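Local coordinates for protein galactokinase (Bifidobacterium longum subsp. infantis ATCC 15697 = JCM 1222 = DSM 20088, PDB 6TEQ) that probably phosphorylates galactose at the expense of ATP, as a GHMP-family galactokinase, and here holds 2-deoxy-2-fluoro-galactose in its sugar pocket, at residues A[384-389]-A[401-406]; A[18-23]-A[32-37]; A[282-287]-A[299-304]; A[108-113]-A[147-152]; A[347-352]-A[396-401]. All coordinates share one frame; numbering follows the deposited sequence.

In the fold
Interactions 1, 2 and 4 are buried; interaction 3 is partly buried and interaction 5 lies at the surface. Interactions 2 and 4 flank strand 33-42 in the N-terminal half: helix 12-27 packs on one side through V34, and helix 141-156 meets W35 and A37 on the other. Interactions 1 and 5 share P401 and both involve helix 382-396 or the turn that ends it, so they hold one corner of the C-terminal sheet layer. Interaction 3, a helix pair about 47 Å from interaction 2 between centres, stands apart. The buried contacts use alanine, valine, threonine, isoleucine and proline, whereas interaction 3 adds the aliphatic stem of an arginine and interaction 5 a glutamate carboxylate and a phenylalanine edge.

Interaction 1. Residues A[384-389]-A[401-406]; sequences EIAQKI and PRALPA
A386 and A403 face each other with their methyl groups, CB to CB at 4.2 Å, and this small pair allows helix 382-396 and strand 402-404 to lie close. With only a methyl on each side, the backbones come near: the CA atoms of A386 and A403 are 6.7 Å apart. One helical turn further on, I389 meets P401, its CG2 lying 4.2 Å from P401 CG. The first torsion of I389 (chi1 -66°) sets CG2 trans to the backbone nitrogen and turned to the proline ring, while the longer CG1-CD1 branch runs to A350 of helix 345-356; the side chain also touches V353. P401 suits this place because its compact, rigid ring offers apolar carbons just before the strand begins. All four residues are buried, and what joins them is apolar packing. The strand reached here completes a beta-alpha-beta crossover: strand 372-378, helix 382-396 and strand 402-404 follow in order, the two strands running parallel with strand 230-236 between them, and V235 of that middle strand touches both I389 and P401. The outward side of the same elements is polar and looser. E384 is exposed, K388 extends to N357 OD1 through its NZ, and Q387 bonds through OE1 to the backbone nitrogen of V4. On the strand, R402 alternates with A403, so its CB points away from the helix; the residue is partly exposed and forms a salt bridge from NE to D236 OD2.

Interaction 2. Residues A[18-23]-A[32-37]; sequences QATKLF and EGVWAA
This is helix-on-sheet packing in the N-terminal part of the GHMP kinase fold, where A19 and T20 of helix 12-27 rest on V34 of strand 33-42. V34 is the single residue of the strand segment that makes the contact, and its two methyls are shared out. Because chi1 is 178°, CG1 is trans to the backbone nitrogen and comes within 4.3 Å of A19 CB; CG2, on the nitrogen side, meets T20. Alanine suits the helix face here, since a lone methyl lets the backbones approach, with 7.3 Å between the CA atoms of A19 and V34. Strand alternation sends the next residue, W35, to the other side, where it packs on A152 and V156 of helix 141-156. The strand opens with a classic beta bulge, E32 and G33 both facing L68, and glycine fits because the indole of W35 folds over it, W35 CH2 being 3.8 Å from G33 CA. F23, a turn further along helix 12-27, extends the apolar layer onto A67 and A128 of neighbouring strands. The side chain of A19 is about 10 Å from that of S80, which binds ADP in another structure of this enzyme. T20 turns its hydroxyl back along its own helix to bond V16 O, and the same oxygen, OG1, lies against V34 CG2 at 3.4 Å.

Interaction 3. Residues A[282-287]-A[299-304]; sequences QALKET and RVRHVV
An antiparallel helix pair with fairly wide spacing, this contact sets L284 and T287 of helix 280-289 against V300, R301 and V304 of helix 294-318. The two short axes approach to 11.0 Å, and their directions differ by 147°, so the side chains do the bridging. L284 is the main one: it leaves its helix extended (chi1 176°) and forks, CD2 lying 4.1 Å from R301 CD and CD1 a looser 4.5 Å from V304 CG1. Leucine suits this place, having reach for the gap and two methyls to divide between neighbours. The two side chains of L284 and R301 cross at about a right angle, and the arginine gives its CG and CD; the bend about the bond between them (chi3 67°) turns NE and the guanidinium aside, to a salt bridge from NH2 to D339 OD1. At the other end T287 CG2 touches V300 CG1 at 4.2 Å. Its hydroxyl serves its own helix instead, OG1 donating to A283 O at 3.0 Å; T287 N reaches that same oxygen from the opposite face of the carbonyl plane. On the far side of helix 294-318, H302 bonds through NE2 to the backbone oxygen of E46, a residue of the galactose pocket. The arrangement is thus a helical hairpin, two consecutive helices folded back on each other, whose longer arm also backs the sugar site.

Interaction 4. Residues A[108-113]-A[147-152]; sequences TGVAWA and CSTALA
A chi1 of 175° puts CG1 of V110 trans to its own backbone nitrogen and straight against A150, while chi1 of T149 (-57°) keeps OG1 beside the backbone nitrogen and leaves CG2 opposite it, facing the same valine. V110 CG1 is 3.6 Å from A150 CA and 3.7 Å from A150 CB, so it presses on the backbone of helix 141-156 as much as on a side chain. This is tight packing, and alanine is what permits it: the CA atoms of V110 and A150 are just 6.1 Å apart. T149 fills the flank, its CG2 lying 4.2 Å from V110 CB. The other arm of the threonine is turned inward to its own helix, where OG1 bonds M145 O, so a buried hydroxyl is satisfied and only the methyl faces helix 105-116. Beta-branched valine is well suited to its position, being short, apolar and stiff. It also touches S178 of helix 165-183, and T149 rests on F125 and F129 of strand 125-131, so the contact joins three helices and the sheet beneath them. The V110 side chain is about 8 Å from that of E179. In another structure of this enzyme E179 binds magnesium, and G136, G138 and S140, just before helix 141-156, bind ADP with S141 and S142 of its first turn, as is typical of the GHMP kinase phosphate-binding site.

Interaction 5. Residues A[347-352]-A[396-401]; sequences LDIAVD and EGFNAP
I349 pushes its terminal methyl against the edge of the F398 ring: CD1 lies near the ring plane, 3.6 Å from F398 CE2 and 3.7 Å from CZ. The same CD1 is 3.9 Å from E396 CD, so a single methyl meets both residues. Its reach comes from an extended outer chain (chi2 166°), and isoleucine fits as a long apolar arm at a partly exposed spot. E396 and F398 are packed on each other too, E396 CB sitting 3.5 Å above the ring plane and over its centre. The glutamate chain then bends at chi2 (-70°), so the carboxylate lies against the I349 methyl while OE2 forms a salt bridge with R392 NE on its own helix. Between the two, G397 ends the helix in a Schellman motif; its positive phi of 78° is readily adopted by glycine, and the reversal folds the phenylalanine back beneath E396. F398 also meets the F393 ring edge-to-face and touches P345 and E346. The contact thus ties the C-terminal end of helix 382-396 to helix 345-356, whose A350 and V351 pack on I373 of strand 372-378.

Interaction 1. Residues A[384-389]-A[401-406]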
# COMPACT_ATOMS: atom_id res chain seq x y z
N GLU A 384 -16.40 -11.01 -15.62
CA GLU A 384 -16.17 -11.30 -17.06
C GLU A 384 -14.78 -10.85 -17.45
O GLU A 384 -14.09 -11.60 -18.15
CB GLU A 384 -17.13 -10.48 -17.92
CG GLU A 384 -16.95 -10.67 -19.42
CD GLU A 384 -18.31 -10.53 -20.08
OE1 GLU A 384 -18.59 -9.40 -20.50
OE2 GLU A 384 -19.14 -11.52 -20.05
N ILE A 385 -14.37 -9.65 -17.01
CA ILE A 385 -13.06 -9.10 -17.42
C ILE A 385 -11.94 -9.90 -16.74
O ILE A 385 -10.95 -10.21 -17.39
CB ILE A 385 -12.98 -7.61 -17.15
CG1 ILE A 385 -13.96 -6.84 -18.06
CG2 ILE A 385 -11.54 -7.09 -17.32
CD1 ILE A 385 -14.16 -5.40 -17.67
N ALA A 386 -12.10 -10.25 -15.48
CA ALA A 386 -11.13 -11.12 -14.77
C ALA A 386 -10.96 -12.44 -15.51
O ALA A 386 -9.86 -12.89 -15.71
CB ALA A 386 -11.57 -11.32 -13.35
N GLN A 387 -12.05 -13.03 -15.99
CA GLN A 387 -11.94 -14.32 -16.69
C GLN A 387 -11.27 -14.14 -18.06
O GLN A 387 -10.48 -15.01 -18.45
CB GLN A 387 -13.33 -14.93 -16.81
CG GLN A 387 -13.27 -16.35 -17.38
CD GLN A 387 -12.48 -17.25 -16.47
OE1 GLN A 387 -12.90 -17.51 -15.31
NE2 GLN A 387 -11.32 -17.70 -16.96
N LYS A 388 -11.57 -13.02 -18.75
CA LYS A 388 -10.83 -12.70 -20.00
C LYS A 388 -9.33 -12.58 -19.71
O LYS A 388 -8.52 -13.06 -20.53
CB LYS A 388 -11.42 -11.45 -20.63
CG LYS A 388 -12.74 -11.74 -21.33
CD LYS A 388 -13.35 -10.53 -21.94
CE LYS A 388 -14.56 -10.88 -22.78
NZ LYS A 388 -15.32 -9.67 -23.15
N ILE A 389 -8.93 -11.93 -18.60
CA ILE A 389 -7.49 -11.84 -18.29
C ILE A 389 -6.95 -13.25 -18.02
O ILE A 389 -5.89 -13.55 -18.58
CB ILE A 389 -7.28 -10.90 -17.11
CG1 ILE A 389 -7.67 -9.48 -17.48
CG2 ILE A 389 -5.89 -11.02 -16.58
CD1 ILE A 389 -7.87 -8.58 -16.29
N PRO A 401 -3.97 -15.76 -12.84
CA PRO A 401 -4.19 -14.64 -11.92
C PRO A 401 -5.27 -15.00 -10.91
O PRO A 401 -6.01 -16.01 -11.09
CB PRO A 401 -4.60 -13.53 -12.89
CG PRO A 401 -5.39 -14.25 -13.93
CD PRO A 401 -4.70 -15.58 -14.10
N ARG A 402 -5.48 -14.07 -9.98
CA ARG A 402 -6.66 -14.17 -9.08
C ARG A 402 -7.19 -12.76 -8.89
O ARG A 402 -6.41 -11.80 -9.00
CB ARG A 402 -6.30 -14.86 -7.77
CG ARG A 402 -5.26 -14.12 -6.98
CD ARG A 402 -4.68 -15.01 -5.86
NE ARG A 402 -3.55 -14.35 -5.29
CZ ARG A 402 -2.76 -14.91 -4.41
NH1 ARG A 402 -3.10 -16.09 -3.90
NH2 ARG A 402 -1.68 -14.25 -4.00
N ALA A 403 -8.43 -12.64 -8.54
CA ALA A 403 -9.07 -11.34 -8.40
C ALA A 403 -9.58 -11.19 -6.99
O ALA A 403 -9.58 -12.10 -6.20
CB ALA A 403 -10.18 -11.22 -9.44
N LEU A 404 -9.89 -9.95 -6.64
CA LEU A 404 -10.40 -9.63 -5.29
C LEU A 404 -11.53 -8.64 -5.49
O LEU A 404 -11.36 -7.70 -6.26
CB LEU A 404 -9.32 -8.91 -4.45
CG LEU A 404 -8.04 -9.55 -3.95
CD1 LEU A 404 -7.10 -9.71 -5.10
CD2 LEU A 404 -7.42 -8.59 -2.91
N PRO A 405 -12.64 -8.76 -4.73
CA PRO A 405 -13.60 -7.67 -4.65
C PRO A 405 -12.92 -6.48 -3.99
O PRO A 405 -12.02 -6.66 -3.16
CB PRO A 405 -14.71 -8.22 -3.78
CG PRO A 405 -14.02 -9.24 -2.92
CD PRO A 405 -12.96 -9.85 -3.82
N ALA A 406 -13.39 -5.30 -4.35
CA ALA A 406 -12.73 -4.08 -3.87
C ALA A 406 -13.74 -2.95 -3.79
O ALA A 406 -14.46 -2.70 -4.73
CB ALA A 406 -11.52 -3.73 -4.69

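Interaction 2. Residues A[18-23]-A[32-37]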
# COMPACT_ATOMS: atom_id res chain seq x y z
N GLN A 18 -10.23 -16.68 13.89
CA GLN A 18 -9.05 -17.39 13.39
C GLN A 18 -7.78 -16.90 14.08
O GLN A 18 -6.89 -17.72 14.40
CB GLN A 18 -8.98 -17.23 11.87
CG GLN A 18 -10.03 -18.05 11.14
CD GLN A 18 -10.03 -17.81 9.64
OE1 GLN A 18 -8.99 -17.77 9.04
NE2 GLN A 18 -11.21 -17.89 9.04
N ALA A 19 -7.64 -15.60 14.28
CA ALA A 19 -6.46 -15.02 14.95
C ALA A 19 -6.45 -15.47 16.40
O ALA A 19 -5.37 -15.86 16.91
CB ALA A 19 -6.49 -13.53 14.86
N THR A 20 -7.62 -15.51 17.02
CA THR A 20 -7.74 -15.92 18.45
C THR A 20 -7.36 -17.39 18.59
O THR A 20 -6.58 -17.72 19.44
CB THR A 20 -9.11 -15.63 19.03
OG1 THR A 20 -9.39 -14.23 18.92
CG2 THR A 20 -9.15 -16.04 20.48
N LYS A 21 -7.90 -18.26 17.73
CA LYS A 21 -7.61 -19.70 17.77
C LYS A 21 -6.10 -19.93 17.55
O LYS A 21 -5.49 -20.77 18.24
CB LYS A 21 -8.49 -20.42 16.74
CG LYS A 21 -8.23 -21.92 16.58
CD LYS A 21 -9.33 -22.62 15.86
CE LYS A 21 -9.09 -24.08 15.45
NZ LYS A 21 -8.06 -24.78 16.24
N LEU A 22 -5.47 -19.27 16.57
CA LEU A 22 -4.04 -19.49 16.33
C LEU A 22 -3.26 -19.05 17.58
O LEU A 22 -2.25 -19.68 17.96
CB LEU A 22 -3.59 -18.74 15.09
CG LEU A 22 -2.12 -18.84 14.74
CD1 LEU A 22 -1.74 -20.27 14.46
CD2 LEU A 22 -1.80 -18.02 13.51
N PHE A 23 -3.70 -17.98 18.18
CA PHE A 23 -3.01 -17.45 19.39
C PHE A 23 -3.13 -18.49 20.53
O PHE A 23 -2.10 -18.86 21.11
CB PHE A 23 -3.63 -16.13 19.83
CG PHE A 23 -2.85 -15.48 20.93
CD1 PHE A 23 -2.98 -15.96 22.24
CD2 PHE A 23 -1.95 -14.47 20.65
CE1 PHE A 23 -2.24 -15.37 23.24
CE2 PHE A 23 -1.20 -13.87 21.65
CZ PHE A 23 -1.35 -14.34 22.94
N GLU A 32 -4.88 -10.49 24.69
CA GLU A 32 -5.53 -9.29 25.30
C GLU A 32 -6.63 -8.78 24.37
O GLU A 32 -7.64 -8.31 24.86
CB GLU A 32 -4.50 -8.21 25.60
CG GLU A 32 -5.18 -7.00 26.22
CD GLU A 32 -4.27 -6.01 26.91
OE1 GLU A 32 -3.14 -6.43 27.32
OE2 GLU A 32 -4.71 -4.82 27.00
N GLY A 33 -6.46 -8.89 23.05
CA GLY A 33 -7.51 -8.54 22.10
C GLY A 33 -7.05 -8.93 20.69
O GLY A 33 -5.97 -9.54 20.53
N VAL A 34 -7.78 -8.47 19.70
CA VAL A 34 -7.47 -8.63 18.28
C VAL A 34 -7.62 -7.26 17.64
O VAL A 34 -8.65 -6.58 17.92
CB VAL A 34 -8.37 -9.67 17.63
CG1 VAL A 34 -8.10 -9.81 16.16
CG2 VAL A 34 -8.26 -11.06 18.29
N TRP A 35 -6.58 -6.91 16.86
CA TRP A 35 -6.60 -5.71 16.04
C TRP A 35 -6.50 -6.12 14.58
O TRP A 35 -6.20 -7.27 14.31
CB TRP A 35 -5.54 -4.74 16.49
CG TRP A 35 -5.71 -4.28 17.91
CD1 TRP A 35 -6.14 -3.06 18.29
CD2 TRP A 35 -5.41 -4.99 19.14
NE1 TRP A 35 -6.08 -2.93 19.65
CE2 TRP A 35 -5.65 -4.08 20.20
CE3 TRP A 35 -4.93 -6.26 19.44
CZ2 TRP A 35 -5.56 -4.46 21.55
CZ3 TRP A 35 -4.70 -6.60 20.75
CH2 TRP A 35 -5.05 -5.71 21.80
N ALA A 36 -6.79 -5.20 13.67
CA ALA A 36 -6.64 -5.51 12.25
C ALA A 36 -6.36 -4.26 11.46
O ALA A 36 -6.69 -3.16 11.92
CB ALA A 36 -7.84 -6.24 11.71
N ALA A 37 -5.59 -4.44 10.39
CA ALA A 37 -5.30 -3.35 9.46
C ALA A 37 -5.53 -3.87 8.06
O ALA A 37 -5.18 -5.04 7.75
CB ALA A 37 -3.91 -2.84 9.68

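Interaction 3. Residues A[282-287]-A[299-304]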
# COMPACT_ATOMS: atom_id res chain seq x y z
N GLN A 282 6.50 23.94 -21.70
CA GLN A 282 7.80 24.65 -21.71
C GLN A 282 8.45 24.47 -20.32
O GLN A 282 9.66 24.27 -20.27
CB GLN A 282 7.67 26.10 -22.05
CG GLN A 282 9.00 26.80 -22.14
CD GLN A 282 9.89 26.31 -23.24
OE1 GLN A 282 9.43 25.71 -24.20
NE2 GLN A 282 11.17 26.61 -23.12
N ALA A 283 7.69 24.52 -19.23
CA ALA A 283 8.28 24.40 -17.86
C ALA A 283 8.89 23.00 -17.71
O ALA A 283 10.01 22.84 -17.22
CB ALA A 283 7.27 24.69 -16.79
N LEU A 284 8.22 22.00 -18.24
CA LEU A 284 8.73 20.61 -18.18
C LEU A 284 10.02 20.56 -19.02
O LEU A 284 10.99 19.99 -18.60
CB LEU A 284 7.66 19.63 -18.62
CG LEU A 284 8.12 18.17 -18.68
CD1 LEU A 284 8.57 17.68 -17.34
CD2 LEU A 284 7.08 17.26 -19.31
N LYS A 285 9.96 21.04 -20.26
CA LYS A 285 11.13 21.00 -21.16
C LYS A 285 12.36 21.60 -20.46
O LYS A 285 13.41 21.03 -20.54
CB LYS A 285 10.77 21.72 -22.47
CG LYS A 285 11.93 22.01 -23.41
CD LYS A 285 12.62 20.77 -23.84
CE LYS A 285 13.58 21.13 -24.94
NZ LYS A 285 14.64 20.14 -25.15
N GLU A 286 12.19 22.72 -19.80
CA GLU A 286 13.35 23.42 -19.19
C GLU A 286 13.86 22.56 -18.05
O GLU A 286 15.08 22.58 -17.78
CB GLU A 286 13.00 24.84 -18.79
CG GLU A 286 12.75 25.73 -20.01
CD GLU A 286 12.25 27.12 -19.67
OE1 GLU A 286 12.01 27.38 -18.48
OE2 GLU A 286 12.03 27.89 -20.60
N THR A 287 12.96 21.88 -17.34
CA THR A 287 13.39 21.00 -16.24
C THR A 287 14.15 19.83 -16.82
O THR A 287 15.22 19.55 -16.36
CB THR A 287 12.19 20.50 -15.45
OG1 THR A 287 11.47 21.63 -14.96
CG2 THR A 287 12.63 19.54 -14.38
N ARG A 299 12.10 9.38 -15.63
CA ARG A 299 11.62 9.24 -14.24
C ARG A 299 10.98 10.55 -13.76
O ARG A 299 9.90 10.49 -13.16
CB ARG A 299 12.71 8.83 -13.26
CG ARG A 299 13.51 7.60 -13.63
CD ARG A 299 12.66 6.38 -13.92
NE ARG A 299 13.44 5.18 -14.07
CZ ARG A 299 13.51 4.38 -15.15
NH1 ARG A 299 12.78 4.59 -16.25
NH2 ARG A 299 14.34 3.33 -15.12
N VAL A 300 11.61 11.68 -13.96
CA VAL A 300 11.08 13.02 -13.57
C VAL A 300 9.79 13.34 -14.30
O VAL A 300 8.80 13.75 -13.68
CB VAL A 300 12.13 14.13 -13.71
CG1 VAL A 300 11.54 15.56 -13.53
CG2 VAL A 300 13.20 13.88 -12.67
N ARG A 301 9.71 13.04 -15.58
CA ARG A 301 8.46 13.28 -16.33
C ARG A 301 7.33 12.47 -15.68
O ARG A 301 6.24 12.98 -15.54
CB ARG A 301 8.67 13.01 -17.81
CG ARG A 301 7.40 13.14 -18.63
CD ARG A 301 7.71 13.26 -20.09
NE ARG A 301 8.26 12.03 -20.53
CZ ARG A 301 9.29 11.92 -21.32
NH1 ARG A 301 9.88 13.04 -21.74
NH2 ARG A 301 9.74 10.70 -21.62
N HIS A 302 7.56 11.18 -15.37
CA HIS A 302 6.53 10.38 -14.70
C HIS A 302 6.15 11.15 -13.45
O HIS A 302 4.96 11.29 -13.24
CB HIS A 302 7.05 8.98 -14.34
CG HIS A 302 6.07 8.36 -13.41
ND1 HIS A 302 4.89 7.93 -13.83
CD2 HIS A 302 6.11 8.21 -12.07
CE1 HIS A 302 4.12 7.59 -12.80
NE2 HIS A 302 4.88 7.73 -11.69
N VAL A 303 7.10 11.54 -12.56
CA VAL A 303 6.68 12.02 -11.23
C VAL A 303 5.83 13.28 -11.41
O VAL A 303 4.81 13.47 -10.74
CB VAL A 303 7.89 12.24 -10.32
CG1 VAL A 303 7.49 12.90 -9.04
CG2 VAL A 303 8.59 10.91 -10.03
N VAL A 304 6.27 14.14 -12.29
CA VAL A 304 5.64 15.47 -12.45
C VAL A 304 4.25 15.26 -13.01
O VAL A 304 3.32 15.85 -12.48
CB VAL A 304 6.48 16.35 -13.38
CG1 VAL A 304 5.69 17.52 -13.91
CG2 VAL A 304 7.73 16.78 -12.67

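Interaction 4. Residues A[108-113]-A[147-152]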
# COMPACT_ATOMS: atom_id res chain seq x y z
N THR A 108 8.22 -7.31 14.88
CA THR A 108 9.17 -7.05 15.97
C THR A 108 9.68 -5.62 15.80
O THR A 108 9.91 -4.90 16.78
CB THR A 108 10.33 -8.03 15.90
OG1 THR A 108 9.77 -9.34 15.88
CG2 THR A 108 11.27 -7.87 17.06
N GLY A 109 9.92 -5.26 14.54
CA GLY A 109 10.56 -3.95 14.24
C GLY A 109 9.66 -2.79 14.62
O GLY A 109 10.15 -1.71 14.90
N VAL A 110 8.37 -3.02 14.70
CA VAL A 110 7.41 -1.97 15.16
C VAL A 110 7.61 -1.67 16.65
O VAL A 110 7.80 -0.48 16.99
CB VAL A 110 5.95 -2.36 14.88
CG1 VAL A 110 5.06 -1.30 15.50
CG2 VAL A 110 5.74 -2.53 13.36
N ALA A 111 7.71 -2.69 17.48
CA ALA A 111 8.02 -2.50 18.91
C ALA A 111 9.38 -1.79 19.06
O ALA A 111 9.50 -0.83 19.84
CB ALA A 111 7.88 -3.78 19.65
N TRP A 112 10.38 -2.26 18.32
CA TRP A 112 11.73 -1.64 18.29
C TRP A 112 11.62 -0.16 17.93
O TRP A 112 12.33 0.74 18.59
CB TRP A 112 12.59 -2.42 17.32
CG TRP A 112 13.90 -1.80 17.00
CD1 TRP A 112 15.03 -1.95 17.73
CD2 TRP A 112 14.24 -1.01 15.85
NE1 TRP A 112 16.06 -1.25 17.14
CE2 TRP A 112 15.60 -0.70 15.98
CE3 TRP A 112 13.54 -0.53 14.71
CZ2 TRP A 112 16.30 0.06 15.04
CZ3 TRP A 112 14.25 0.16 13.76
CH2 TRP A 112 15.58 0.51 13.95
N ALA A 113 10.88 0.14 16.87
CA ALA A 113 10.75 1.55 16.42
C ALA A 113 10.07 2.39 17.49
O ALA A 113 10.51 3.51 17.75
CB ALA A 113 10.00 1.64 15.09
N CYS A 147 1.06 -2.11 10.53
CA CYS A 147 0.07 -1.18 11.09
C CYS A 147 -0.85 -1.88 12.10
O CYS A 147 -1.17 -1.24 13.15
CB CYS A 147 -0.70 -0.49 9.95
SG CYS A 147 0.37 0.63 9.04
N SER A 148 -1.20 -3.14 11.85
CA SER A 148 -2.05 -3.87 12.85
C SER A 148 -1.23 -4.03 14.14
O SER A 148 -1.77 -3.81 15.19
CB SER A 148 -2.51 -5.20 12.38
OG SER A 148 -1.46 -6.07 12.01
N THR A 149 0.06 -4.30 14.00
CA THR A 149 0.94 -4.50 15.19
C THR A 149 1.08 -3.14 15.91
O THR A 149 1.03 -3.13 17.12
CB THR A 149 2.30 -5.02 14.77
OG1 THR A 149 2.21 -6.23 14.03
CG2 THR A 149 3.20 -5.28 15.96
N ALA A 150 1.27 -2.06 15.18
CA ALA A 150 1.49 -0.71 15.77
C ALA A 150 0.23 -0.33 16.52
O ALA A 150 0.31 0.16 17.63
CB ALA A 150 1.81 0.31 14.69
N LEU A 151 -0.96 -0.62 15.96
CA LEU A 151 -2.20 -0.24 16.65
C LEU A 151 -2.36 -1.09 17.91
O LEU A 151 -2.77 -0.56 18.96
CB LEU A 151 -3.39 -0.41 15.71
CG LEU A 151 -4.66 0.29 16.16
CD1 LEU A 151 -4.56 1.82 16.12
CD2 LEU A 151 -5.81 -0.20 15.34
N ALA A 152 -2.09 -2.38 17.79
CA ALA A 152 -2.25 -3.31 18.94
C ALA A 152 -1.28 -2.87 20.05
O ALA A 152 -1.72 -2.81 21.22
CB ALA A 152 -2.00 -4.73 18.51

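Interaction 5. Residues A[347-352]-A[396-401]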
# COMPACT_ATOMS: atom_id res chain seq x y z
N LEU A 347 1.42 -7.44 -16.08
CA LEU A 347 0.65 -6.24 -15.75
C LEU A 347 0.14 -5.63 -17.07
O LEU A 347 -1.03 -5.20 -17.15
CB LEU A 347 1.49 -5.22 -15.02
CG LEU A 347 1.97 -5.60 -13.62
CD1 LEU A 347 2.95 -4.57 -13.13
CD2 LEU A 347 0.77 -5.73 -12.67
N ASP A 348 1.04 -5.49 -18.06
CA ASP A 348 0.68 -4.72 -19.28
C ASP A 348 -0.41 -5.47 -20.06
O ASP A 348 -1.32 -4.84 -20.60
CB ASP A 348 1.90 -4.44 -20.14
CG ASP A 348 2.84 -3.50 -19.43
OD1 ASP A 348 2.38 -2.81 -18.51
OD2 ASP A 348 3.99 -3.49 -19.83
N ILE A 349 -0.31 -6.78 -20.11
CA ILE A 349 -1.32 -7.60 -20.85
C ILE A 349 -2.66 -7.61 -20.09
O ILE A 349 -3.70 -7.39 -20.73
CB ILE A 349 -0.75 -9.00 -21.12
CG1 ILE A 349 0.37 -8.93 -22.14
CG2 ILE A 349 -1.90 -9.94 -21.56
CD1 ILE A 349 1.22 -10.18 -22.25
N ALA A 350 -2.65 -7.69 -18.77
CA ALA A 350 -3.91 -7.61 -18.02
C ALA A 350 -4.58 -6.26 -18.32
O ALA A 350 -5.79 -6.21 -18.48
CB ALA A 350 -3.67 -7.80 -16.55
N VAL A 351 -3.80 -5.19 -18.23
CA VAL A 351 -4.34 -3.85 -18.51
C VAL A 351 -4.91 -3.78 -19.93
O VAL A 351 -6.00 -3.21 -20.12
CB VAL A 351 -3.24 -2.79 -18.30
CG1 VAL A 351 -3.59 -1.50 -19.00
CG2 VAL A 351 -3.06 -2.57 -16.83
N ASP A 352 -4.18 -4.30 -20.93
CA ASP A 352 -4.66 -4.23 -22.33
C ASP A 352 -6.00 -4.99 -22.42
O ASP A 352 -6.92 -4.53 -23.12
CB ASP A 352 -3.64 -4.83 -23.26
CG ASP A 352 -3.89 -4.40 -24.69
OD1 ASP A 352 -4.05 -3.18 -24.90
OD2 ASP A 352 -4.04 -5.33 -25.52
N GLU A 396 -0.87 -17.11 -22.89
CA GLU A 396 0.50 -16.52 -22.82
C GLU A 396 1.48 -17.46 -22.10
O GLU A 396 2.65 -17.16 -22.06
CB GLU A 396 0.47 -15.18 -22.07
CG GLU A 396 -0.24 -14.10 -22.85
CD GLU A 396 0.44 -13.57 -24.10
OE1 GLU A 396 1.65 -13.82 -24.24
OE2 GLU A 396 -0.25 -12.91 -24.95
N GLY A 397 1.00 -18.49 -21.43
CA GLY A 397 1.82 -19.35 -20.58
C GLY A 397 2.15 -18.76 -19.22
O GLY A 397 3.06 -19.29 -18.56
N PHE A 398 1.35 -17.80 -18.76
CA PHE A 398 1.53 -17.14 -17.45
C PHE A 398 0.87 -17.97 -16.35
O PHE A 398 -0.07 -18.72 -16.62
CB PHE A 398 0.94 -15.73 -17.44
CG PHE A 398 1.50 -14.75 -18.42
CD1 PHE A 398 2.81 -14.85 -18.88
CD2 PHE A 398 0.76 -13.63 -18.80
CE1 PHE A 398 3.36 -13.90 -19.72
CE2 PHE A 398 1.33 -12.68 -19.66
CZ PHE A 398 2.62 -12.83 -20.12
N ASN A 399 1.34 -17.81 -15.12
CA ASN A 399 0.63 -18.31 -13.91
C ASN A 399 -0.79 -17.75 -13.95
O ASN A 399 -0.94 -16.58 -14.41
CB ASN A 399 1.27 -17.85 -12.59
CG ASN A 399 2.74 -18.16 -12.49
OD1 ASN A 399 3.19 -19.16 -13.06
ND2 ASN A 399 3.48 -17.34 -11.72
N ALA A 400 -1.77 -18.51 -13.47
CA ALA A 400 -3.15 -18.00 -13.35
C ALA A 400 -3.18 -16.78 -12.48
O ALA A 400 -2.58 -16.77 -11.40
CB ALA A 400 -4.07 -19.02 -12.80
N PRO A 401 -3.97 -15.76 -12.84
CA PRO A 401 -4.19 -14.64 -11.92
C PRO A 401 -5.27 -15.00 -10.91
O PRO A 401 -6.01 -16.01 -11.09
CB PRO A 401 -4.60 -13.53 -12.89
CG PRO A 401 -5.39 -14.25 -13.93
CD PRO A 401 -4.70 -15.58 -14.10